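Local coordinates for putative uncharacterized protein (PDB 4E40) that serves as a trypanosome cell-surface receptor for the haptoglobin-hemoglobin complex, probably to supply the parasite with heme, this fragment being its elongated helical bundle, at residues G3-D11 with K139-A147; V28-L36 with A122-K130. All coordinates share one frame; numbering follows the deposited sequence.

Interaction 1 (G3-D11 with K139-A147); sequences GEIKVELED and KVSNLLARA. Unlike the reference sequence in segment 3-11: E10 (reference Lys).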
ATOM      1  N   GLY A   3     -26.005  -6.482 -22.360  1.00 44.30           N
ATOM      2  CA  GLY A   3     -26.189  -6.229 -23.821  1.00 41.02           C
ATOM      3  C   GLY A   3     -24.875  -6.091 -24.603  1.00 36.04           C
ATOM      4  O   GLY A   3     -23.790  -5.872 -24.018  1.00 35.29           O
ATOM      5  N   GLU A   4     -24.966  -6.228 -25.923  1.00 36.18           N
ATOM      6  CA  GLU A   4     -23.801  -6.163 -26.818  1.00 33.57           C
ATOM      7  C   GLU A   4     -23.475  -4.733 -27.262  1.00 30.64           C
ATOM      8  O   GLU A   4     -24.351  -3.858 -27.300  1.00 31.83           O
ATOM      9  CB  GLU A   4     -24.027  -7.059 -28.069  1.00 36.05           C
ATOM     10  CG  GLU A   4     -24.203  -8.543 -27.763  1.00 42.35           C
ATOM     11  CD  GLU A   4     -23.106  -9.118 -26.863  1.00 46.49           C
ATOM     12  OE1 GLU A   4     -23.450  -9.680 -25.808  1.00 48.75           O
ATOM     13  OE2 GLU A   4     -21.897  -9.025 -27.191  1.00 47.43           O
ATOM     14  N   ILE A   5     -22.202  -4.487 -27.622  1.00 26.93           N
ATOM     15  CA  ILE A   5     -21.807  -3.255 -28.255  1.00 25.02           C
ATOM     16  C   ILE A   5     -22.602  -3.165 -29.594  1.00 27.39           C
ATOM     17  O   ILE A   5     -22.680  -4.167 -30.351  1.00 29.74           O
ATOM     18  CB  ILE A   5     -20.280  -3.287 -28.522  1.00 22.87           C
ATOM     19  CG1 ILE A   5     -19.538  -3.235 -27.160  1.00 23.53           C
ATOM     20  CG2 ILE A   5     -19.843  -2.080 -29.345  1.00 23.30           C
ATOM     21  CD1 ILE A   5     -18.102  -3.797 -27.189  1.00 22.31           C
ATOM     22  N   LYS A   6     -23.133  -1.975 -29.884  1.00 27.56           N
ATOM     23  CA  LYS A   6     -24.016  -1.809 -31.071  1.00 31.15           C
ATOM     24  C   LYS A   6     -23.314  -1.176 -32.241  1.00 33.84           C
ATOM     25  O   LYS A   6     -23.626  -1.468 -33.372  1.00 32.21           O
ATOM     26  CB  LYS A   6     -25.308  -1.078 -30.684  1.00 35.35           C
ATOM     27  CG  LYS A   6     -26.220  -2.020 -29.880  1.00 42.07           C
ATOM     28  CD  LYS A   6     -27.636  -1.500 -29.657  1.00 47.84           C
ATOM     29  CE  LYS A   6     -28.464  -2.486 -28.833  1.00 51.35           C
ATOM     30  NZ  LYS A   6     -28.061  -2.521 -27.396  1.00 53.66           N
ATOM     31  N   VAL A   7     -22.291  -0.370 -31.962  1.00 33.79           N
ATOM     32  CA  VAL A   7     -21.482   0.249 -32.998  1.00 35.14           C
ATOM     33  C   VAL A   7     -20.768  -0.844 -33.840  1.00 36.35           C
ATOM     34  O   VAL A   7     -20.359  -1.861 -33.301  1.00 36.39           O
ATOM     35  CB  VAL A   7     -20.538   1.303 -32.357  1.00 34.72           C
ATOM     36  CG1 VAL A   7     -21.233   1.892 -31.130  1.00 35.18           C
ATOM     37  CG2 VAL A   7     -19.214   0.710 -31.883  1.00 32.82           C
ATOM     38  N   GLU A   8     -20.737  -0.705 -35.157  1.00 35.41           N
ATOM     39  CA  GLU A   8     -20.086  -1.730 -35.988  1.00 35.59           C
ATOM     40  C   GLU A   8     -18.680  -1.246 -36.384  1.00 31.60           C
ATOM     41  O   GLU A   8     -18.476  -0.041 -36.518  1.00 35.80           O
ATOM     42  CB  GLU A   8     -20.889  -1.999 -37.235  1.00 44.45           C
ATOM     43  CG  GLU A   8     -22.038  -2.946 -37.005  1.00 48.91           C
ATOM     44  CD  GLU A   8     -22.489  -3.550 -38.310  1.00 58.64           C
ATOM     45  OE1 GLU A   8     -22.848  -2.781 -39.245  1.00 60.98           O
ATOM     46  OE2 GLU A   8     -22.463  -4.794 -38.399  1.00 63.60           O
ATOM     47  N   LEU A   9     -17.703  -2.142 -36.470  1.00 26.42           N
ATOM     48  CA  LEU A   9     -16.338  -1.692 -36.846  1.00 24.08           C
ATOM     49  C   LEU A   9     -16.416  -1.397 -38.353  1.00 24.69           C
ATOM     50  O   LEU A   9     -16.936  -2.217 -39.132  1.00 26.23           O
ATOM     51  CB  LEU A   9     -15.302  -2.774 -36.488  1.00 21.23           C
ATOM     52  CG  LEU A   9     -15.203  -3.099 -34.967  1.00 20.68           C
ATOM     53  CD1 LEU A   9     -14.430  -4.364 -34.658  1.00 22.70           C
ATOM     54  CD2 LEU A   9     -14.571  -1.921 -34.233  1.00 21.19           C
ATOM     55  N   GLU A  10     -15.938  -0.224 -38.740  1.00 24.32           N
ATOM     56  CA  GLU A  10     -16.280   0.348 -40.052  1.00 24.71           C
ATOM     57  C   GLU A  10     -15.182   0.109 -41.085  1.00 22.62           C
ATOM     58  O   GLU A  10     -15.409   0.228 -42.292  1.00 24.44           O
ATOM     59  CB  GLU A  10     -16.481   1.854 -39.841  1.00 29.32           C
ATOM     60  CG  GLU A  10     -17.052   2.624 -40.984  1.00 34.92           C
ATOM     61  CD  GLU A  10     -17.092   4.150 -40.751  1.00 37.98           C
ATOM     62  OE1 GLU A  10     -16.625   4.653 -39.713  1.00 41.49           O
ATOM     63  OE2 GLU A  10     -17.624   4.868 -41.623  1.00 39.35           O
ATOM     64  N   ASP A  11     -13.959  -0.140 -40.613  1.00 20.11           N
ATOM     65  CA  ASP A  11     -12.833  -0.228 -41.537  1.00 18.45           C
ATOM     66  C   ASP A  11     -11.686  -1.022 -40.904  1.00 18.43           C
ATOM     67  O   ASP A  11     -11.780  -1.400 -39.740  1.00 18.06           O
ATOM     68  CB  ASP A  11     -12.366   1.150 -42.000  1.00 19.17           C
ATOM     69  CG  ASP A  11     -12.104   2.095 -40.846  1.00 20.42           C
ATOM     70  OD1 ASP A  11     -12.582   3.293 -40.952  1.00 19.92           O
ATOM     71  OD2 ASP A  11     -11.318   1.733 -39.976  1.00 19.24           O
ATOM     72  N   LYS A 139     -17.128  -8.536 -24.185  1.00 22.54           N
ATOM     73  CA  LYS A 139     -17.940  -7.792 -25.151  1.00 22.59           C
ATOM     74  C   LYS A 139     -17.207  -7.293 -26.416  1.00 21.23           C
ATOM     75  O   LYS A 139     -17.759  -7.277 -27.533  1.00 23.18           O
ATOM     76  CB  LYS A 139     -18.617  -6.616 -24.482  1.00 22.35           C
ATOM     77  CG  LYS A 139     -19.536  -7.061 -23.356  1.00 27.29           C
ATOM     78  CD  LYS A 139     -20.396  -5.934 -22.844  1.00 29.36           C
ATOM     79  CE  LYS A 139     -21.341  -6.416 -21.736  1.00 32.33           C
ATOM     80  NZ  LYS A 139     -22.463  -5.454 -21.570  1.00 34.91           N
ATOM     81  N   VAL A 140     -15.954  -6.873 -26.227  1.00 20.76           N
ATOM     82  CA  VAL A 140     -15.144  -6.486 -27.357  1.00 19.66           C
ATOM     83  C   VAL A 140     -14.794  -7.732 -28.182  1.00 21.25           C
ATOM     84  O   VAL A 140     -14.719  -7.645 -29.403  1.00 22.68           O
ATOM     85  CB  VAL A 140     -13.870  -5.661 -26.943  1.00 19.80           C
ATOM     86  CG1 VAL A 140     -12.971  -5.338 -28.162  1.00 20.17           C
ATOM     87  CG2 VAL A 140     -14.353  -4.380 -26.250  1.00 17.69           C
ATOM     88  N   SER A 141     -14.557  -8.882 -27.536  1.00 22.37           N
ATOM     89  CA  SER A 141     -14.290 -10.113 -28.288  1.00 23.35           C
ATOM     90  C   SER A 141     -15.508 -10.456 -29.134  1.00 24.95           C
ATOM     91  O   SER A 141     -15.342 -10.916 -30.289  1.00 24.81           O
ATOM     92  CB  SER A 141     -13.977 -11.302 -27.372  1.00 25.10           C
ATOM     93  OG  SER A 141     -12.726 -11.122 -26.732  1.00 24.76           O
ATOM     94  N   ASN A 142     -16.718 -10.248 -28.588  1.00 25.26           N
ATOM     95  CA  ASN A 142     -17.943 -10.516 -29.372  1.00 28.26           C
ATOM     96  C   ASN A 142     -18.003  -9.641 -30.599  1.00 28.19           C
ATOM     97  O   ASN A 142     -18.402 -10.106 -31.695  1.00 29.84           O
ATOM     98  CB  ASN A 142     -19.219 -10.380 -28.551  1.00 28.84           C
ATOM     99  CG  ASN A 142     -19.309 -11.401 -27.461  1.00 31.60           C
ATOM    100  OD1 ASN A 142     -18.593 -12.430 -27.477  1.00 37.68           O
ATOM    101  ND2 ASN A 142     -20.198 -11.152 -26.485  1.00 34.37           N
ATOM    102  N   LEU A 143     -17.657  -8.359 -30.422  1.00 25.62           N
ATOM    103  CA  LEU A 143     -17.642  -7.399 -31.508  1.00 24.86           C
ATOM    104  C   LEU A 143     -16.666  -7.827 -32.598  1.00 24.55           C
ATOM    105  O   LEU A 143     -17.001  -7.778 -33.796  1.00 25.84           O
ATOM    106  CB  LEU A 143     -17.311  -5.986 -30.954  1.00 25.16           C
ATOM    107  CG  LEU A 143     -17.244  -4.878 -31.984  1.00 24.89           C
ATOM    108  CD1 LEU A 143     -18.632  -4.478 -32.507  1.00 27.40           C
ATOM    109  CD2 LEU A 143     -16.518  -3.652 -31.373  1.00 26.04           C
ATOM    110  N   LEU A 144     -15.499  -8.332 -32.208  1.00 23.51           N
ATOM    111  CA  LEU A 144     -14.508  -8.803 -33.179  1.00 22.06           C
ATOM    112  C   LEU A 144     -14.950 -10.109 -33.886  1.00 24.75           C
ATOM    113  O   LEU A 144     -14.708 -10.241 -35.080  1.00 24.61           O
ATOM    114  CB  LEU A 144     -13.170  -8.996 -32.473  1.00 22.59           C
ATOM    115  CG  LEU A 144     -12.433  -7.686 -32.119  1.00 20.97           C
ATOM    116  CD1 LEU A 144     -11.383  -7.975 -31.062  1.00 21.92           C
ATOM    117  CD2 LEU A 144     -11.730  -7.227 -33.410  1.00 20.61           C
ATOM    118  N   ALA A 145     -15.645 -10.962 -33.158  1.00 25.10           N
ATOM    119  CA  ALA A 145     -16.223 -12.207 -33.767  1.00 26.67           C
ATOM    120  C   ALA A 145     -17.265 -11.823 -34.778  1.00 29.13           C
ATOM    121  O   ALA A 145     -17.312 -12.419 -35.894  1.00 29.26           O
ATOM    122  CB  ALA A 145     -16.800 -13.128 -32.678  1.00 26.95           C
ATOM    123  N   ARG A 146     -18.100 -10.826 -34.471  1.00 29.43           N
ATOM    124  CA  ARG A 146     -19.064 -10.343 -35.471  1.00 31.86           C
ATOM    125  C   ARG A 146     -18.429  -9.743 -36.742  1.00 32.74           C
ATOM    126  O   ARG A 146     -18.957  -9.958 -37.854  1.00 33.45           O
ATOM    127  CB  ARG A 146     -20.057  -9.344 -34.870  1.00 34.25           C
ATOM    128  CG  ARG A 146     -20.943 -10.014 -33.827  1.00 37.33           C
ATOM    129  CD  ARG A 146     -22.074  -9.132 -33.300  1.00 42.98           C
ATOM    130  NE  ARG A 146     -21.661  -7.923 -32.558  1.00 41.43           N
ATOM    131  CZ  ARG A 146     -21.523  -7.816 -31.219  1.00 44.46           C
ATOM    132  NH1 ARG A 146     -21.712  -8.845 -30.360  1.00 44.00           N
ATOM    133  NH2 ARG A 146     -21.176  -6.641 -30.722  1.00 37.49           N
ATOM    134  N   ALA A 147     -17.317  -9.009 -36.599  1.00 28.22           N
ATOM    135  CA  ALA A 147     -16.628  -8.405 -37.707  1.00 27.89           C
ATOM    136  C   ALA A 147     -16.115  -9.454 -38.703  1.00 28.11           C
ATOM    137  O   ALA A 147     -15.955  -9.160 -39.888  1.00 28.25           O
ATOM    138  CB  ALA A 147     -15.490  -7.480 -37.203  1.00 25.30           C
TER
HETATM  139  O   HOH W   1     -20.453  -6.816 -27.834  1.00 26.74           O
HETATM  140  O   HOH W   2     -22.046  -4.548 -33.145  1.00 41.05           O
HETATM  141  O   HOH W   3     -17.984  -5.309 -35.894  1.00 35.28           O
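E4 OE2 is gripped by N142, by R146 and by an ordered water where the irregular, mostly extended segment 3-11 lies along segment 139-147 of helix 82-147, at one end of the receptor's helical bundle. N142 ND2 gives the shorter protein bond, 2.8 Å to E4 OE2 on the syn side, with the oxygen close to the amide plane. R146 NH1 completes a salt bridge at 3.2 Å to E4 OE2 from the anti side, and the carboxylate stands 79° from the guanidinium plane. Both donors come from the same face of the carboxylate, which the bend at chi2 (-51°) folds back over the helix. Water 1 ties the site together: it donates to E4 OE2 and K139 O and accepts from I5 N and R146 NH2. Bound this way at its edge, the guanidinium has little freedom to turn, and its charge would favour an ionised E4.

Beyond this polar group the segment presents two hydrophobic side chains to the helix. I5 CD1 reaches V140 CG2 at 3.9 Å, while CG2 of I5 lies against L143. L9 rests alongside L143, with its CD1 extending to L144 and A147; A18 of helix 12-26 covers L9 as well, and V185 of helix 183-187 touches L143. At G3, the first modelled residue, K139 runs out extended, and its ammonium, also bonded to A190 O, donates to G3 O at 2.8 Å from NZ, in the carbonyl plane with a C=O...N angle of 147°.

Interaction 2 (V28-L36 with A122-K130); sequences VSIASGILL and ATEHAKGAK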
ATOM      1  N   VAL A  28      -6.008  -6.468 -18.049  1.00 16.85           N
ATOM      2  CA  VAL A  28      -6.275  -5.679 -16.846  1.00 16.37           C
ATOM      3  C   VAL A  28      -6.196  -6.564 -15.585  1.00 17.61           C
ATOM      4  O   VAL A  28      -5.673  -6.102 -14.566  1.00 16.76           O
ATOM      5  CB  VAL A  28      -7.675  -5.007 -16.928  1.00 16.95           C
ATOM      6  CG1 VAL A  28      -8.066  -4.425 -15.552  1.00 18.17           C
ATOM      7  CG2 VAL A  28      -7.601  -3.902 -18.024  1.00 17.38           C
ATOM      8  N   SER A  29      -6.652  -7.810 -15.695  1.00 19.02           N
ATOM      9  CA  SER A  29      -6.613  -8.693 -14.510  1.00 18.85           C
ATOM     10  C   SER A  29      -5.159  -8.860 -14.021  1.00 19.47           C
ATOM     11  O   SER A  29      -4.853  -8.631 -12.835  1.00 19.06           O
ATOM     12  CB  SER A  29      -7.230 -10.044 -14.869  1.00 21.97           C
ATOM     13  OG  SER A  29      -7.208 -10.896 -13.730  1.00 24.70           O
ATOM     14  N   ILE A  30      -4.285  -9.265 -14.950  1.00 19.91           N
ATOM     15  CA  ILE A  30      -2.928  -9.422 -14.438  1.00 22.24           C
ATOM     16  C   ILE A  30      -2.258  -8.079 -14.067  1.00 20.12           C
ATOM     17  O   ILE A  30      -1.531  -8.024 -13.078  1.00 19.58           O
ATOM     18  CB  ILE A  30      -2.069 -10.349 -15.319  1.00 26.78           C
ATOM     19  CG1 ILE A  30      -1.255  -9.597 -16.271  1.00 30.85           C
ATOM     20  CG2 ILE A  30      -2.740 -11.676 -15.710  1.00 31.72           C
ATOM     21  CD1 ILE A  30       0.034  -9.852 -15.566  1.00 32.07           C
ATOM     22  N   ALA A  31      -2.536  -6.982 -14.793  1.00 18.34           N
ATOM     23  CA  ALA A  31      -2.026  -5.667 -14.394  1.00 16.51           C
ATOM     24  C   ALA A  31      -2.426  -5.299 -12.977  1.00 16.23           C
ATOM     25  O   ALA A  31      -1.628  -4.773 -12.204  1.00 17.27           O
ATOM     26  CB  ALA A  31      -2.493  -4.591 -15.353  1.00 17.75           C
ATOM     27  N   SER A  32      -3.677  -5.573 -12.640  1.00 17.16           N
ATOM     28  CA  SER A  32      -4.188  -5.194 -11.281  1.00 17.26           C
ATOM     29  C   SER A  32      -3.512  -6.053 -10.215  1.00 17.32           C
ATOM     30  O   SER A  32      -3.199  -5.546  -9.160  1.00 18.29           O
ATOM     31  CB  SER A  32      -5.730  -5.313 -11.278  1.00 19.04           C
ATOM     32  OG  SER A  32      -6.135  -6.643 -11.305  1.00 22.00           O
ATOM     33  N   GLY A  33      -3.309  -7.337 -10.481  1.00 18.52           N
ATOM     34  CA  GLY A  33      -2.586  -8.148  -9.473  1.00 19.26           C
ATOM     35  C   GLY A  33      -1.146  -7.718  -9.322  1.00 20.54           C
ATOM     36  O   GLY A  33      -0.630  -7.718  -8.193  1.00 21.53           O
ATOM     37  N   ILE A  34      -0.455  -7.337 -10.402  1.00 18.90           N
ATOM     38  CA  ILE A  34       0.906  -6.755 -10.308  1.00 19.62           C
ATOM     39  C   ILE A  34       0.911  -5.455  -9.527  1.00 19.04           C
ATOM     40  O   ILE A  34       1.782  -5.228  -8.670  1.00 19.37           O
ATOM     41  CB  ILE A  34       1.474  -6.494 -11.743  1.00 19.64           C
ATOM     42  CG1 ILE A  34       1.762  -7.833 -12.383  1.00 20.88           C
ATOM     43  CG2 ILE A  34       2.794  -5.674 -11.702  1.00 22.17           C
ATOM     44  CD1 ILE A  34       2.070  -7.691 -13.871  1.00 20.14           C
ATOM     45  N   LEU A  35      -0.054  -4.566  -9.802  1.00 19.85           N
ATOM     46  CA  LEU A  35      -0.101  -3.312  -9.022  1.00 19.12           C
ATOM     47  C   LEU A  35      -0.312  -3.609  -7.536  1.00 20.46           C
ATOM     48  O   LEU A  35       0.344  -2.947  -6.721  1.00 19.73           O
ATOM     49  CB  LEU A  35      -1.239  -2.368  -9.495  1.00 18.97           C
ATOM     50  CG  LEU A  35      -0.953  -1.562 -10.763  1.00 19.96           C
ATOM     51  CD1 LEU A  35      -2.235  -0.915 -11.263  1.00 21.56           C
ATOM     52  CD2 LEU A  35       0.074  -0.470 -10.464  1.00 24.69           C
ATOM     53  N   LEU A  36      -1.153  -4.608  -7.188  1.00 19.99           N
ATOM     54  CA  LEU A  36      -1.536  -4.878  -5.774  1.00 20.91           C
ATOM     55  C   LEU A  36      -0.423  -5.552  -4.996  1.00 24.85           C
ATOM     56  O   LEU A  36      -0.285  -5.363  -3.756  1.00 23.57           O
ATOM     57  CB  LEU A  36      -2.815  -5.714  -5.704  1.00 20.17           C
ATOM     58  CG  LEU A  36      -3.320  -6.071  -4.297  1.00 19.76           C
ATOM     59  CD1 LEU A  36      -3.776  -4.789  -3.594  1.00 19.42           C
ATOM     60  CD2 LEU A  36      -4.430  -7.064  -4.457  1.00 20.52           C
ATOM     61  N   ALA A 122      -7.278  -1.078  -1.599  1.00 18.23           N
ATOM     62  CA  ALA A 122      -6.563  -1.390  -2.820  1.00 17.81           C
ATOM     63  C   ALA A 122      -7.031  -2.744  -3.299  1.00 17.06           C
ATOM     64  O   ALA A 122      -7.174  -2.977  -4.536  1.00 17.54           O
ATOM     65  CB  ALA A 122      -5.073  -1.444  -2.520  1.00 19.11           C
ATOM     66  N   THR A 123      -7.208  -3.667  -2.381  1.00 17.33           N
ATOM     67  CA  THR A 123      -7.710  -5.005  -2.737  1.00 17.68           C
ATOM     68  C   THR A 123      -9.044  -4.912  -3.477  1.00 18.40           C
ATOM     69  O   THR A 123      -9.235  -5.607  -4.485  1.00 18.44           O
ATOM     70  CB  THR A 123      -7.766  -5.944  -1.502  1.00 18.58           C
ATOM     71  OG1 THR A 123      -6.437  -6.047  -0.994  1.00 19.76           O
ATOM     72  CG2 THR A 123      -8.301  -7.294  -1.896  1.00 22.43           C
ATOM     73  N   GLU A 124      -9.943  -4.023  -2.989  1.00 17.31           N
ATOM     74  CA  GLU A 124     -11.224  -3.843  -3.625  1.00 18.58           C
ATOM     75  C   GLU A 124     -11.072  -3.184  -4.979  1.00 17.39           C
ATOM     76  O   GLU A 124     -11.772  -3.590  -5.913  1.00 18.54           O
ATOM     77  CB  GLU A 124     -12.190  -2.997  -2.752  1.00 20.07           C
ATOM     78  CG  GLU A 124     -12.619  -3.712  -1.481  1.00 25.08           C
ATOM     79  CD  GLU A 124     -13.167  -5.102  -1.730  1.00 27.39           C
ATOM     80  OE1 GLU A 124     -14.036  -5.219  -2.639  1.00 30.78           O
ATOM     81  OE2 GLU A 124     -12.619  -6.070  -1.096  1.00 33.14           O
ATOM     82  N   HIS A 125     -10.140  -2.223  -5.101  1.00 17.50           N
ATOM     83  CA  HIS A 125      -9.925  -1.662  -6.465  1.00 17.27           C
ATOM     84  C   HIS A 125      -9.417  -2.703  -7.441  1.00 17.47           C
ATOM     85  O   HIS A 125      -9.824  -2.704  -8.636  1.00 17.36           O
ATOM     86  CB  HIS A 125      -8.958  -0.461  -6.416  1.00 18.38           C
ATOM     87  CG  HIS A 125      -9.537   0.742  -5.676  1.00 19.60           C
ATOM     88  ND1 HIS A 125     -10.732   1.253  -5.996  1.00 23.70           N
ATOM     89  CD2 HIS A 125      -9.047   1.515  -4.632  1.00 23.28           C
ATOM     90  CE1 HIS A 125     -11.028   2.283  -5.150  1.00 22.85           C
ATOM     91  NE2 HIS A 125      -9.998   2.462  -4.360  1.00 25.93           N
ATOM     92  N   ALA A 126      -8.550  -3.596  -6.988  1.00 17.05           N
ATOM     93  CA  ALA A 126      -8.007  -4.583  -7.924  1.00 16.96           C
ATOM     94  C   ALA A 126      -9.102  -5.563  -8.354  1.00 18.37           C
ATOM     95  O   ALA A 126      -9.153  -5.930  -9.552  1.00 18.63           O
ATOM     96  CB  ALA A 126      -6.851  -5.344  -7.254  1.00 17.44           C
ATOM     97  N   LYS A 127      -9.996  -5.960  -7.416  1.00 19.02           N
ATOM     98  CA  LYS A 127     -11.111  -6.864  -7.712  1.00 20.39           C
ATOM     99  C   LYS A 127     -12.023  -6.202  -8.719  1.00 20.64           C
ATOM    100  O   LYS A 127     -12.459  -6.843  -9.674  1.00 21.51           O
ATOM    101  CB  LYS A 127     -11.936  -7.146  -6.434  1.00 22.79           C
ATOM    102  CG  LYS A 127     -11.260  -8.136  -5.538  1.00 29.17           C
ATOM    103  CD  LYS A 127     -12.128  -8.522  -4.342  1.00 34.02           C
ATOM    104  CE  LYS A 127     -11.259  -9.136  -3.240  1.00 40.33           C
ATOM    105  NZ  LYS A 127     -11.996  -8.954  -1.935  1.00 39.07           N
ATOM    106  N   GLY A 128     -12.321  -4.915  -8.508  1.00 19.34           N
ATOM    107  CA  GLY A 128     -13.199  -4.199  -9.461  1.00 19.70           C
ATOM    108  C   GLY A 128     -12.606  -4.007 -10.845  1.00 18.79           C
ATOM    109  O   GLY A 128     -13.305  -4.259 -11.865  1.00 18.85           O
ATOM    110  N   ALA A 129     -11.296  -3.686 -10.898  1.00 18.54           N
ATOM    111  CA  ALA A 129     -10.619  -3.516 -12.206  1.00 17.64           C
ATOM    112  C   ALA A 129     -10.667  -4.862 -12.927  1.00 17.66           C
ATOM    113  O   ALA A 129     -11.039  -4.907 -14.124  1.00 19.07           O
ATOM    114  CB  ALA A 129      -9.189  -3.031 -11.989  1.00 17.85           C
ATOM    115  N   LYS A 130     -10.322  -5.960 -12.254  1.00 18.69           N
ATOM    116  CA  LYS A 130     -10.385  -7.290 -12.900  1.00 20.52           C
ATOM    117  C   LYS A 130     -11.772  -7.638 -13.393  1.00 21.32           C
ATOM    118  O   LYS A 130     -11.923  -8.115 -14.516  1.00 21.29           O
ATOM    119  CB  LYS A 130      -9.892  -8.373 -11.931  1.00 22.65           C
ATOM    120  CG  LYS A 130     -10.147  -9.776 -12.471  1.00 24.56           C
ATOM    121  CD  LYS A 130      -9.608 -10.780 -11.461  1.00 26.94           C
ATOM    122  CE  LYS A 130      -9.895 -12.211 -11.927  1.00 29.77           C
ATOM    123  NZ  LYS A 130      -9.469 -12.451 -13.366  1.00 30.92           N
TER
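L36 and A122 meet at one end of a close antiparallel helix pair, in which segments 28-36 and 122-130 run at 169° with axes 8.5 Å apart. The spacing illustrates how small residues let helices approach: A122, A126 and A129 face the partner helix, and S32 sits opposite A126 and A129. The leucine fills the wider end, spreading its two methyls over different neighbours. L36 CD1 lies 3.7 Å from A122 CB. On the other branch, L36 CD2 is 4.1 Å from A126 CB. T123 flanks both methyls through OG1, whose hydrogen bond goes to T119 O of its own helix.

S32 takes a different course. Its chi1 of 72° sets OG between the backbone N and the carbonyl carbon, and from there the hydroxyl donates to S29 O at 2.8 Å from OG, tilted from the carbonyl plane. S29 O thus accepts twice, since G33 N also bonds to it, and the buried hydroxyl of S32 is satisfied within its own helix, leaving CB to pack on the alanines.

At the other end, V28 directs its side chain onto the backbone at A129, with V28 CG1 3.3 Å from A129 O. K130 provides the polar link between the helices. Its chain stays extended through chi3, lying along S29, and then bends at chi4 (50°) so that K130 NZ donates to S29 OG at 2.8 Å; D134 takes the same ammonium in a salt bridge. L205 of helix 192-246 touches both A122 and L35, and such alanine- and serine-lined packing of long antiparallel helices belongs to the three-helix bundle of this receptor.

Interactions 1 and 2 both use helix 82-147, yet their centres lie 26 Å apart and their nearest atoms about 11 Å, so they do not touch. Interaction 2 joins two long helices nearer the middle of the chain, and both of its segments fall between those of interaction 1 in sequence. Each mixes buried and partly exposed residues. Chemistry follows place: against an irregular segment, segment 139-147 uses charged groups and ordered waters as well as leucines, burying 563 Å². Between regular helices, small alanine and serine side chains, with V28, L36, T123 and K130, share 384 Å², and a lysine-serine hydrogen bond at the margin is the sole one linking 28-36 with 122-130.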